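Local coordinates for oligoribonuclease (Colwellia psychrerythraea, PDB 6A4D), which hydrolyses very short RNAs, probably as an exonuclease that trims them to mononucleotides, at residues Thr19-Val24 and Ile112-Arg117; Glu25-Glu30 and Asn120-Asp125; Leu135-Ile140 and Ile171-Val176. The protein carries 1 engineered substitution. All blocks are in the same frame, centred on the assembly; numbering follows the deposited sequence.

In the fold
Contacts 1 and 2 are neighbours, their centres about 8 Å apart, and both draw on helix 112-122. Their segments alternate along the chain: 19-24 and 25-30 form the loop after strand 11-18 and the start of strand 28-36, while 112-117 and 120-125 run along helix 112-122 and into helix 124-127. P23 O ties the two together, bonded to K121 NZ and probably to Y122 OH. Contact 3 comes later, its centre about 19 Å from contact 1 and 24 Å from contact 2, where edge strand 134-136 of the mixed sheet leads into helix 137-147, beside helix 163-180. Contacts 1 and 3 touch the same bound nucleotide analogue and the second subunit, so pocket and dimer interface lie close together.

Contact 1 (Thr19-Val24 and Ile112-Arg117); sequences TGLEPV and IGQDRR. With 9RC (5'-O-[(S)-hydroxy(4-nitrophenoxy)phosphoryl]thymidine), chain D; 9RC (5'-O-[(S)-hydroxy(4-nitrophenoxy)phosphoryl]thymidine), chain C.
P23 lies over one face of the R117 guanidinium, displaced from the centre of the group, with P23 CD 3.2 Å from R117 NH2. Pyrrolidine ring and arginine side chain cross at about a right angle. The edge of the guanidinium is used differently: E22 OE2 approaches there and forms a salt bridge with R117 NH2, a nearly straight (170°) but weak bond at 3.3 Å. OE2 is the nearer carboxylate oxygen; with the two planes turned 73° apart, the carboxylate is not laid flat along the guanidinium edge. Both side chains also pack on N120 of the second subunit.

Q114 lies beside R117. With CG anti to N (chi1 175°) and a bend at chi2, its amide swings to the loop, where Q114 NE2 donates to L21 O at 2.9 Å. That carbonyl oxygen lies almost in the amide plane of Q114. Q114 OE1, in the guanidinium plane of R117, accepts from R117 NH1 at 2.8 Å, which helps set the turn of both groups. A water bridges L21 O to R117 NH1, and another links G20 O to Q114 NE2. With an alanine here, L21 O would probably keep its water but lose the amide donor, and R117 NH1 its OE1 partner.

L21 sends its two methyls to different ligands: L21 CD1 sits 3.5 Å from CAE of the chain C analogue, while CD2 approaches the base of the chain D copy. The arrangement is that of a nucleotide pocket in an RNase H-like exonuclease: L21 lies between the bases of two separate analogues, as would suit a leucine wedged between neighbouring bases of a short RNA.

Contact 2 (Glu25-Glu30 and Asn120-Asp125); sequences EDVILE and NKYMPD
Y122 closes the end of helix 112-122 against the start of strand 28-36, a helix-on-sheet join within the RNase H-like exonuclease fold. Its hydroxyl donates to D26 O and is probably also hydrogen-bonded to P23 O, while the apolar part of the contact continues beside it.

The tight side is formed by I28, whose CD1 touches both neighbours on the helix end. I28 CD1 lies 3.9 Å from M123 SD and 4.0 Å from Y122 CB; the isoleucine and tyrosine side chains run antiparallel alongside each other. M123, just past the end of the helix, crosses I28 obliquely. L85 of helix 85-99 touches I28, Y122 and M123, and F118 also packs on I28, so I28 and M123 are buried here. Just beyond, L29 and E30 both face E17 in a classic beta bulge.

Toward solvent the packing thins. V27 meets the tyrosine mainly through CG1, with V27 CG1 4.2 Å from Y122 CZ, and K121 CG sits over the centre of one ring face, its NZ reaching on to a bond with P23 O. The D26 side chain turns away from the helix, its OD2 accepting from E22 N, so only its backbone serves the contact. There the D26 O to Y122 OH bond is short, 2.6 Å, with the hydroxyl above the carbonyl plane, 43° out of it.

Contact 3 (Leu135-Ile140 and Ile171-Val176); sequences LDVSTI and IAELKV. With 9RC (5'-O-[(S)-hydroxy(4-nitrophenoxy)phosphoryl]thymidine), chain C.
Where strand 134-136 turns into helix 137-147, the chain passes helix 163-180 most closely at V137 and L174, their CA atoms 6.3 Å apart. D136 is the N-cap of helix 137-147, its OD1 accepting from S138 N.

The branches of V137 divide the work. V137 CG1, anti to the backbone N (chi1 168°), lies against the carboxylate end of E173, 3.5 Å from E173 CD, and the two side chains run antiparallel alongside each other. V137 CG2 instead meets L174 CB at 4.1 Å. L174 also touches L135, their CD2 atoms 4.3 Å apart, and crosses I140 at about a right angle. There the I140 and L174 CD1 methyls are only 3.4 Å apart, tighter than usual carbon contact. W13 of strand 11-18 touches both V137 and L174, and L143 of the second subunit packs on L135 and I140.

On the flank toward the ligand, S138 OG donates to OAO of the chain C analogue at 2.5 Å. E173 OE1 comes within 3.1 Å of its nitro oxygen OBC, a close approach that is no bond and probably not attractive. The E173 carboxylate is held by Y177 OH and, matching its charge, K141 NZ at OE2, and by N110 ND2 at OE1. No hydrogen bond crosses between the two segments: apolar packing joins the helices, while the polar ends S138 OG and E173 OE1 line the pocket of the chain C analogue.

Contact 1 (Thr19-Val24 and Ile112-Arg117)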
loop_
_atom_site.group_PDB
_atom_site.type_symbol
_atom_site.label_atom_id
_atom_site.label_comp_id
_atom_site.label_asym_id
_atom_site.label_seq_id
_atom_site.Cartn_x
_atom_site.Cartn_y
_atom_site.Cartn_z
ATOM N N THR A 19 3.743 -13.593 -12.441
ATOM C CA THR A 19 3.024 -14.344 -13.494
ATOM C C THR A 19 1.590 -13.937 -13.529
ATOM O O THR A 19 0.799 -14.491 -14.299
ATOM C CB THR A 19 3.032 -15.891 -13.251
ATOM O OG1 THR A 19 2.617 -16.178 -11.900
ATOM C CG2 THR A 19 4.374 -16.421 -13.474
ATOM N N GLY A 20 1.216 -13.015 -12.669
ATOM C CA GLY A 20 -0.136 -12.477 -12.674
ATOM C C GLY A 20 -0.328 -11.606 -11.485
ATOM O O GLY A 20 0.650 -11.316 -10.767
ATOM N N LEU A 21 -1.591 -11.244 -11.264
ATOM C CA LEU A 21 -2.024 -10.339 -10.205
ATOM C C LEU A 21 -2.346 -10.955 -8.857
ATOM O O LEU A 21 -2.516 -10.227 -7.882
ATOM C CB LEU A 21 -3.269 -9.565 -10.654
ATOM C CG LEU A 21 -3.114 -8.370 -11.595
ATOM C CD1 LEU A 21 -2.050 -7.328 -11.209
ATOM C CD2 LEU A 21 -2.809 -8.894 -12.967
ATOM N N GLU A 22 -2.471 -12.270 -8.787
ATOM C CA GLU A 22 -3.012 -12.930 -7.607
ATOM C C GLU A 22 -1.944 -13.782 -6.905
ATOM O O GLU A 22 -1.520 -14.809 -7.429
ATOM C CB GLU A 22 -4.258 -13.730 -7.987
ATOM C CG GLU A 22 -5.562 -12.997 -7.670
ATOM C CD GLU A 22 -5.661 -12.607 -6.179
ATOM O OE1 GLU A 22 -5.104 -13.384 -5.326
ATOM O OE2 GLU A 22 -6.241 -11.512 -5.865
ATOM N N PRO A 23 -1.493 -13.352 -5.716
ATOM C CA PRO A 23 -0.408 -14.103 -5.101
ATOM C C PRO A 23 -0.789 -15.527 -4.711
ATOM O O PRO A 23 0.096 -16.385 -4.610
ATOM C CB PRO A 23 -0.108 -13.309 -3.837
ATOM C CG PRO A 23 -0.661 -11.958 -4.066
ATOM C CD PRO A 23 -1.864 -12.176 -4.910
ATOM N N VAL A 24 -2.086 -15.754 -4.479
ATOM C CA VAL A 24 -2.609 -17.084 -4.161
ATOM C C VAL A 24 -2.101 -18.117 -5.196
ATOM O O VAL A 24 -1.529 -19.129 -4.804
ATOM C CB VAL A 24 -4.143 -17.071 -3.980
ATOM C CG1 VAL A 24 -4.706 -18.481 -3.836
ATOM C CG2 VAL A 24 -4.520 -16.246 -2.739
ATOM N N ILE A 112 3.166 -0.045 -4.668
ATOM C CA ILE A 112 4.139 -0.918 -4.030
ATOM C C ILE A 112 3.498 -1.986 -3.089
ATOM O O ILE A 112 4.097 -3.048 -2.866
ATOM C CB ILE A 112 5.209 -0.065 -3.311
ATOM C CG1 ILE A 112 6.446 -0.857 -2.911
ATOM C CG2 ILE A 112 4.614 0.558 -2.045
ATOM C CD1 ILE A 112 7.229 -1.469 -4.036
ATOM N N GLY A 113 2.323 -1.681 -2.550
ATOM C CA GLY A 113 1.489 -2.592 -1.738
ATOM C C GLY A 113 1.280 -3.897 -2.499
ATOM O O GLY A 113 1.334 -5.020 -1.913
ATOM N N GLN A 114 1.076 -3.783 -3.808
ATOM C CA GLN A 114 0.838 -4.967 -4.584
ATOM C C GLN A 114 2.045 -5.854 -4.554
ATOM O O GLN A 114 1.917 -7.074 -4.361
ATOM C CB GLN A 114 0.463 -4.642 -6.017
ATOM C CG GLN A 114 0.318 -5.845 -6.948
ATOM C CD GLN A 114 -0.852 -6.795 -6.616
ATOM O OE1 GLN A 114 -1.723 -6.517 -5.793
ATOM N NE2 GLN A 114 -0.882 -7.881 -7.298
ATOM N N ASP A 115 3.227 -5.272 -4.752
ATOM C CA ASP A 115 4.477 -6.072 -4.688
ATOM C C ASP A 115 4.668 -6.670 -3.281
ATOM O O ASP A 115 5.189 -7.752 -3.157
ATOM C CB ASP A 115 5.732 -5.250 -4.987
ATOM C CG ASP A 115 5.700 -4.520 -6.347
ATOM O OD1 ASP A 115 4.816 -3.650 -6.550
ATOM O OD2 ASP A 115 6.632 -4.752 -7.158
ATOM N N ARG A 116 4.268 -5.946 -2.238
ATOM C CA ARG A 116 4.528 -6.370 -0.873
ATOM C C ARG A 116 3.716 -7.615 -0.530
ATOM O O ARG A 116 4.128 -8.407 0.305
ATOM C CB ARG A 116 4.227 -5.210 0.075
ATOM C CG ARG A 116 4.309 -5.474 1.561
ATOM C CD ARG A 116 4.471 -4.135 2.286
ATOM N NE ARG A 116 5.248 -4.377 3.468
ATOM C CZ ARG A 116 6.039 -3.539 4.094
ATOM N NH1 ARG A 116 6.173 -2.275 3.735
ATOM N NH2 ARG A 116 6.639 -3.987 5.173
ATOM N N ARG A 117 2.596 -7.790 -1.197
ATOM C CA ARG A 117 1.834 -9.044 -1.130
ATOM C C ARG A 117 2.632 -10.291 -1.531
ATOM O O ARG A 117 2.527 -11.349 -0.886
ATOM C CB ARG A 117 0.623 -8.988 -2.043
ATOM C CG ARG A 117 -0.459 -8.050 -1.605
ATOM C CD ARG A 117 -1.520 -7.918 -2.707
ATOM N NE ARG A 117 -2.512 -9.018 -2.700
ATOM C CZ ARG A 117 -3.313 -9.334 -3.716
ATOM N NH1 ARG A 117 -3.242 -8.691 -4.885
ATOM N NH2 ARG A 117 -4.172 -10.333 -3.571
HETATM O OAJ 9RC D . -0.772 -9.822 -15.096
HETATM C CAE 9RC D . -0.726 -8.599 -15.212
HETATM N NAI 9RC D . -1.601 -7.973 -16.107
HETATM C CAL 9RC D . -1.593 -6.601 -16.280
HETATM O OAS 9RC D . -2.356 -6.111 -17.102
HETATM C CAT 9RC D . -0.717 -5.814 -15.547
HETATM C CAU 9RC D . -0.702 -4.418 -15.721
HETATM C CAF 9RC D . 0.125 -6.451 -14.650
HETATM N NAB 9RC D . 0.122 -7.855 -14.476
HETATM C CAA 9RC D . 1.044 -8.542 -13.499
HETATM O OAC 9RC D . 1.567 -7.588 -12.568
HETATM C CAD 9RC D . 2.255 -9.163 -14.161
HETATM C CAH 9RC D . 3.296 -8.098 -13.982
HETATM O OAK 9RC D . 4.613 -8.611 -13.933
HETATM C CAG 9RC D . 2.991 -7.592 -12.640
HETATM C CAR 9RC D . 3.639 -6.174 -12.426
HETATM O OAQ 9RC D . 3.084 -5.114 -13.279
HETATM P PAP 9RC D . 4.046 -4.152 -14.235
HETATM O OAO 9RC D . 4.922 -3.244 -13.428
HETATM O OAN 9RC D . 4.873 -5.228 -15.074
HETATM O OAM 9RC D . 3.198 -3.392 -15.368
HETATM C CAV 9RC D . 2.858 -2.070 -15.452
HETATM C CAW 9RC D . 1.724 -1.817 -16.230
HETATM C CAY 9RC D . 1.267 -0.521 -16.417
HETATM C CBA 9RC D . 1.948 0.539 -15.813
HETATM N NBB 9RC D . 1.482 1.769 -16.020
HETATM O OBD 9RC D . 0.648 2.423 -14.975
HETATM O OBC 9RC D . 1.781 2.407 -17.348
HETATM C CAZ 9RC D . 3.098 0.308 -15.032
HETATM C CAX 9RC D . 3.559 -0.997 -14.850
HETATM O OAJ 9RC C . -2.184 -4.358 -9.096
HETATM C CAE 9RC C . -2.724 -4.065 -10.165
HETATM N NAI 9RC C . -4.050 -4.410 -10.370
HETATM C CAL 9RC C . -4.688 -4.081 -11.573
HETATM O OAS 9RC C . -5.870 -4.415 -11.708
HETATM C CAT 9RC C . -3.989 -3.383 -12.570
HETATM C CAU 9RC C . -4.596 -3.019 -13.784
HETATM C CAF 9RC C . -2.663 -3.063 -12.341
HETATM N NAB 9RC C . -2.046 -3.416 -11.120
HETATM C CAA 9RC C . -0.640 -3.109 -10.846
HETATM O OAC 9RC C . -0.444 -1.736 -10.631
HETATM C CAD 9RC C . 0.198 -3.423 -12.058
HETATM C CAH 9RC C . 1.456 -2.738 -11.704
HETATM O OAK 9RC C . 2.249 -3.665 -11.011
HETATM C CAG 9RC C . 0.983 -1.625 -10.782
HETATM C CAR 9RC C . 1.212 -0.324 -11.477
HETATM O OAQ 9RC C . 0.591 0.661 -10.666
HETATM P PAP 9RC C . 0.613 2.164 -11.147
HETATM O OAO 9RC C . 0.054 2.975 -9.881
HETATM O OAN 9RC C . -0.418 2.271 -12.205
HETATM O OAM 9RC C . 2.118 2.283 -11.557
HETATM C CAV 9RC C . 3.024 3.180 -12.109
HETATM C CAW 9RC C . 4.402 2.778 -12.252
HETATM C CAY 9RC C . 5.395 3.688 -12.767
HETATM C CBA 9RC C . 5.023 5.007 -13.173
HETATM N NBB 9RC C . 5.854 5.996 -13.678
HETATM O OBD 9RC C . 5.443 6.915 -14.961
HETATM O OBC 9RC C . 7.005 6.304 -12.989
HETATM C CAZ 9RC C . 3.673 5.339 -13.022
HETATM C CAX 9RC C . 2.673 4.482 -12.505
HETATM O O HOH W 1 0.895 -8.714 -9.525
HETATM O O HOH W 2 -4.466 -8.448 -7.659
#

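Contact 2 (Glu25-Glu30 and Asn120-Asp125)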
loop_
_atom_site.group_PDB
_atom_site.type_symbol
_atom_site.label_atom_id
_atom_site.label_comp_id
_atom_site.label_asym_id
_atom_site.label_seq_id
_atom_site.Cartn_x
_atom_site.Cartn_y
_atom_site.Cartn_z
ATOM N N GLU A 25 -2.182 -17.782 -6.482
ATOM C CA GLU A 25 -1.761 -18.668 -7.585
ATOM C C GLU A 25 -0.452 -18.296 -8.239
ATOM O O GLU A 25 0.208 -19.177 -8.765
ATOM C CB GLU A 25 -2.790 -18.634 -8.737
ATOM C CG GLU A 25 -4.260 -18.561 -8.349
ATOM C CD GLU A 25 -4.711 -19.742 -7.503
ATOM O OE1 GLU A 25 -3.898 -20.651 -7.229
ATOM O OE2 GLU A 25 -5.902 -19.770 -7.122
ATOM N N ASP A 26 -0.131 -17.001 -8.300
ATOM C CA ASP A 26 1.043 -16.482 -9.031
ATOM C C ASP A 26 2.309 -16.367 -8.210
ATOM O O ASP A 26 2.270 -16.220 -7.024
ATOM C CB ASP A 26 0.707 -15.093 -9.632
ATOM C CG ASP A 26 -0.452 -15.161 -10.588
ATOM O OD1 ASP A 26 -0.504 -16.170 -11.337
ATOM O OD2 ASP A 26 -1.344 -14.285 -10.555
ATOM N N VAL A 27 3.422 -16.378 -8.916
ATOM C CA VAL A 27 4.773 -16.469 -8.379
ATOM C C VAL A 27 5.620 -15.349 -8.963
ATOM O O VAL A 27 5.226 -14.698 -9.933
ATOM C CB VAL A 27 5.460 -17.823 -8.735
ATOM C CG1 VAL A 27 4.743 -18.952 -8.062
ATOM C CG2 VAL A 27 5.525 -18.073 -10.221
ATOM N N ILE A 28 6.782 -15.134 -8.362
ATOM C CA ILE A 28 7.641 -14.020 -8.728
ATOM C C ILE A 28 8.599 -14.413 -9.841
ATOM O O ILE A 28 9.289 -15.457 -9.738
ATOM C CB ILE A 28 8.474 -13.555 -7.521
ATOM C CG1 ILE A 28 7.558 -13.112 -6.408
ATOM C CG2 ILE A 28 9.442 -12.459 -7.943
ATOM C CD1 ILE A 28 8.328 -12.902 -5.135
ATOM N N LEU A 29 8.683 -13.561 -10.869
ATOM C CA LEU A 29 9.640 -13.776 -11.980
ATOM C C LEU A 29 10.931 -12.974 -11.918
ATOM O O LEU A 29 11.966 -13.429 -12.410
ATOM C CB LEU A 29 8.939 -13.538 -13.316
ATOM C CG LEU A 29 7.804 -14.528 -13.564
ATOM C CD1 LEU A 29 7.153 -14.211 -14.885
ATOM C CD2 LEU A 29 8.327 -15.965 -13.532
ATOM N N GLU A 30 10.884 -11.800 -11.296
ATOM C CA GLU A 30 12.038 -10.899 -11.284
ATOM C C GLU A 30 11.977 -10.003 -10.078
ATOM O O GLU A 30 10.885 -9.638 -9.647
ATOM C CB GLU A 30 12.028 -10.008 -12.530
ATOM C CG GLU A 30 13.377 -9.417 -12.911
ATOM C CD GLU A 30 13.272 -8.344 -14.001
ATOM O OE1 GLU A 30 12.179 -7.810 -14.279
ATOM O OE2 GLU A 30 14.315 -8.004 -14.579
ATOM N N ASN A 120 5.662 -10.592 0.908
ATOM C CA ASN A 120 5.198 -11.145 2.154
ATOM C C ASN A 120 4.965 -12.654 2.052
ATOM O O ASN A 120 5.446 -13.362 2.878
ATOM C CB ASN A 120 3.924 -10.443 2.668
ATOM C CG ASN A 120 3.211 -11.229 3.777
ATOM O OD1 ASN A 120 2.590 -12.279 3.522
ATOM N ND2 ASN A 120 3.296 -10.735 4.992
ATOM N N LYS A 121 4.209 -13.136 1.074
ATOM C CA LYS A 121 4.063 -14.623 0.879
ATOM C C LYS A 121 5.359 -15.397 0.647
ATOM O O LYS A 121 5.624 -16.374 1.326
ATOM C CB LYS A 121 3.123 -14.920 -0.270
ATOM C CG LYS A 121 2.721 -16.369 -0.362
ATOM C CD LYS A 121 1.548 -16.559 -1.295
ATOM C CE LYS A 121 1.383 -18.039 -1.610
ATOM N NZ LYS A 121 0.132 -18.335 -2.369
ATOM N N TYR A 122 6.153 -14.970 -0.323
ATOM C CA TYR A 122 7.241 -15.753 -0.859
ATOM C C TYR A 122 8.640 -15.412 -0.382
ATOM O O TYR A 122 9.564 -16.199 -0.623
ATOM C CB TYR A 122 7.244 -15.617 -2.372
ATOM C CG TYR A 122 6.003 -16.164 -3.056
ATOM C CD1 TYR A 122 5.763 -17.544 -3.085
ATOM C CD2 TYR A 122 5.070 -15.314 -3.660
ATOM C CE1 TYR A 122 4.654 -18.072 -3.721
ATOM C CE2 TYR A 122 3.944 -15.837 -4.279
ATOM C CZ TYR A 122 3.752 -17.222 -4.320
ATOM O OH TYR A 122 2.660 -17.764 -4.943
ATOM N N MET A 123 8.820 -14.234 0.220
ATOM C CA MET A 123 10.136 -13.773 0.719
ATOM C C MET A 123 9.974 -13.099 2.087
ATOM O O MET A 123 10.442 -11.979 2.295
ATOM C CB MET A 123 10.747 -12.775 -0.242
ATOM C CG MET A 123 10.877 -13.231 -1.703
ATOM S SD MET A 123 11.331 -11.881 -2.860
ATOM C CE MET A 123 13.107 -11.715 -2.584
ATOM N N PRO A 124 9.285 -13.765 3.027
ATOM C CA PRO A 124 9.031 -13.051 4.299
ATOM C C PRO A 124 10.325 -12.515 5.059
ATOM O O PRO A 124 10.271 -11.419 5.720
ATOM C CB PRO A 124 8.205 -14.076 5.114
ATOM C CG PRO A 124 8.534 -15.397 4.506
ATOM C CD PRO A 124 8.779 -15.151 3.058
ATOM N N ASP A 125 11.466 -13.210 4.898
ATOM C CA ASP A 125 12.740 -12.763 5.534
ATOM C C ASP A 125 13.187 -11.435 4.986
ATOM O O ASP A 125 13.663 -10.574 5.718
ATOM C CB ASP A 125 13.890 -13.753 5.325
ATOM C CG ASP A 125 13.644 -15.126 6.006
ATOM O OD1 ASP A 125 12.749 -15.255 6.889
ATOM O OD2 ASP A 125 14.348 -16.085 5.637
#

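Contact 3 (Leu135-Ile140 and Ile171-Val176)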
loop_
_atom_site.group_PDB
_atom_site.type_symbol
_atom_site.label_atom_id
_atom_site.label_comp_id
_atom_site.label_asym_id
_atom_site.label_seq_id
_atom_site.Cartn_x
_atom_site.Cartn_y
_atom_site.Cartn_z
ATOM N N LEU A 135 5.870 3.531 0.893
ATOM C CA LEU A 135 5.990 4.812 0.263
ATOM C C LEU A 135 5.562 4.620 -1.211
ATOM O O LEU A 135 6.291 4.150 -2.050
ATOM C CB LEU A 135 7.377 5.331 0.445
ATOM C CG LEU A 135 7.550 6.795 0.078
ATOM C CD1 LEU A 135 8.944 7.242 0.443
ATOM C CD2 LEU A 135 7.323 7.061 -1.409
ATOM N N ASP A 136 4.325 4.962 -1.458
ATOM C CA ASP A 136 3.649 4.632 -2.682
ATOM C C ASP A 136 3.511 5.903 -3.526
ATOM O O ASP A 136 2.713 6.729 -3.219
ATOM C CB ASP A 136 2.270 4.004 -2.343
ATOM C CG ASP A 136 1.529 3.489 -3.581
ATOM O OD1 ASP A 136 1.988 3.749 -4.712
ATOM O OD2 ASP A 136 0.436 2.873 -3.419
ATOM N N VAL A 137 4.253 5.980 -4.627
ATOM C CA VAL A 137 4.358 7.127 -5.452
ATOM C C VAL A 137 2.988 7.370 -6.189
ATOM O O VAL A 137 2.608 8.532 -6.490
ATOM C CB VAL A 137 5.537 6.933 -6.428
ATOM C CG1 VAL A 137 5.537 7.992 -7.539
ATOM C CG2 VAL A 137 6.855 6.935 -5.650
ATOM N N SER A 138 2.239 6.285 -6.386
ATOM C CA SER A 138 0.924 6.358 -7.002
ATOM C C SER A 138 -0.111 6.971 -6.093
ATOM O O SER A 138 -1.081 7.466 -6.592
ATOM C CB SER A 138 0.434 4.979 -7.436
ATOM O OG SER A 138 1.364 4.418 -8.298
ATOM N N THR A 139 0.105 6.980 -4.793
ATOM C CA THR A 139 -0.712 7.809 -3.903
ATOM C C THR A 139 -0.575 9.243 -4.298
ATOM O O THR A 139 -1.559 9.971 -4.349
ATOM C CB THR A 139 -0.266 7.645 -2.433
ATOM O OG1 THR A 139 -0.780 6.398 -1.949
ATOM C CG2 THR A 139 -0.668 8.828 -1.511
ATOM N N ILE A 140 0.643 9.653 -4.611
ATOM C CA ILE A 140 0.919 11.078 -4.892
ATOM C C ILE A 140 0.387 11.345 -6.272
ATOM O O ILE A 140 -0.170 12.380 -6.497
ATOM C CB ILE A 140 2.423 11.449 -4.818
ATOM C CG1 ILE A 140 2.940 11.092 -3.418
ATOM C CG2 ILE A 140 2.628 12.978 -5.011
ATOM C CD1 ILE A 140 4.380 10.761 -3.479
ATOM N N ILE A 171 11.238 6.674 -9.123
ATOM C CA ILE A 171 12.125 7.639 -8.427
ATOM C C ILE A 171 12.019 8.951 -9.133
ATOM O O ILE A 171 11.793 10.013 -8.501
ATOM C CB ILE A 171 13.578 7.139 -8.439
ATOM C CG1 ILE A 171 13.676 5.862 -7.573
ATOM C CG2 ILE A 171 14.594 8.174 -7.892
ATOM C CD1 ILE A 171 15.053 5.267 -7.503
ATOM N N ALA A 172 12.108 8.867 -10.460
ATOM C CA ALA A 172 12.052 10.075 -11.249
ATOM C C ALA A 172 10.703 10.717 -11.106
ATOM O O ALA A 172 10.635 11.924 -11.020
ATOM C CB ALA A 172 12.401 9.797 -12.711
ATOM N N GLU A 173 9.632 9.930 -11.069
ATOM C CA GLU A 173 8.302 10.499 -10.907
ATOM C C GLU A 173 8.179 11.294 -9.585
ATOM O O GLU A 173 7.613 12.353 -9.553
ATOM C CB GLU A 173 7.207 9.433 -10.988
ATOM C CG GLU A 173 5.773 9.983 -10.893
ATOM C CD GLU A 173 4.713 8.862 -10.856
ATOM O OE1 GLU A 173 5.080 7.677 -11.057
ATOM O OE2 GLU A 173 3.512 9.166 -10.597
ATOM N N LEU A 174 8.729 10.756 -8.519
ATOM C CA LEU A 174 8.675 11.346 -7.203
ATOM C C LEU A 174 9.525 12.616 -7.120
ATOM O O LEU A 174 9.145 13.555 -6.437
ATOM C CB LEU A 174 9.066 10.336 -6.117
ATOM C CG LEU A 174 9.033 10.845 -4.671
ATOM C CD1 LEU A 174 7.649 11.279 -4.217
ATOM C CD2 LEU A 174 9.604 9.818 -3.713
ATOM N N LYS A 175 10.604 12.643 -7.882
ATOM C CA LYS A 175 11.497 13.816 -7.997
ATOM C C LYS A 175 10.747 14.965 -8.642
ATOM O O LYS A 175 10.775 16.098 -8.210
ATOM C CB LYS A 175 12.713 13.459 -8.830
ATOM C CG LYS A 175 13.866 12.859 -8.103
ATOM C CD LYS A 175 15.159 13.092 -8.919
ATOM C CE LYS A 175 16.449 12.647 -8.189
ATOM N NZ LYS A 175 17.028 11.290 -8.540
ATOM N N VAL A 176 9.995 14.627 -9.659
ATOM C CA VAL A 176 9.118 15.577 -10.256
ATOM C C VAL A 176 8.148 16.134 -9.240
ATOM O O VAL A 176 8.002 17.384 -9.140
ATOM C CB VAL A 176 8.434 14.986 -11.528
ATOM C CG1 VAL A 176 7.218 15.782 -11.979
ATOM C CG2 VAL A 176 9.456 14.868 -12.624
HETATM O OAJ 9RC C . -2.184 -4.358 -9.096
HETATM C CAE 9RC C . -2.724 -4.065 -10.165
HETATM N NAI 9RC C . -4.050 -4.410 -10.370
HETATM C CAL 9RC C . -4.688 -4.081 -11.573
HETATM O OAS 9RC C . -5.870 -4.415 -11.708
HETATM C CAT 9RC C . -3.989 -3.383 -12.570
HETATM C CAU 9RC C . -4.596 -3.019 -13.784
HETATM C CAF 9RC C . -2.663 -3.063 -12.341
HETATM N NAB 9RC C . -2.046 -3.416 -11.120
HETATM C CAA 9RC C . -0.640 -3.109 -10.846
HETATM O OAC 9RC C . -0.444 -1.736 -10.631
HETATM C CAD 9RC C . 0.198 -3.423 -12.058
HETATM C CAH 9RC C . 1.456 -2.738 -11.704
HETATM O OAK 9RC C . 2.249 -3.665 -11.011
HETATM C CAG 9RC C . 0.983 -1.625 -10.782
HETATM C CAR 9RC C . 1.212 -0.324 -11.477
HETATM O OAQ 9RC C . 0.591 0.661 -10.666
HETATM P PAP 9RC C . 0.613 2.164 -11.147
HETATM O OAO 9RC C . 0.054 2.975 -9.881
HETATM O OAN 9RC C . -0.418 2.271 -12.205
HETATM O OAM 9RC C . 2.118 2.283 -11.557
HETATM C CAV 9RC C . 3.024 3.180 -12.109
HETATM C CAW 9RC C . 4.402 2.778 -12.252
HETATM C CAY 9RC C . 5.395 3.688 -12.767
HETATM C CBA 9RC C . 5.023 5.007 -13.173
HETATM N NBB 9RC C . 5.854 5.996 -13.678
HETATM O OBD 9RC C . 5.443 6.915 -14.961
HETATM O OBC 9RC C . 7.005 6.304 -12.989
HETATM C CAZ 9RC C . 3.673 5.339 -13.022
HETATM C CAX 9RC C . 2.673 4.482 -12.505
#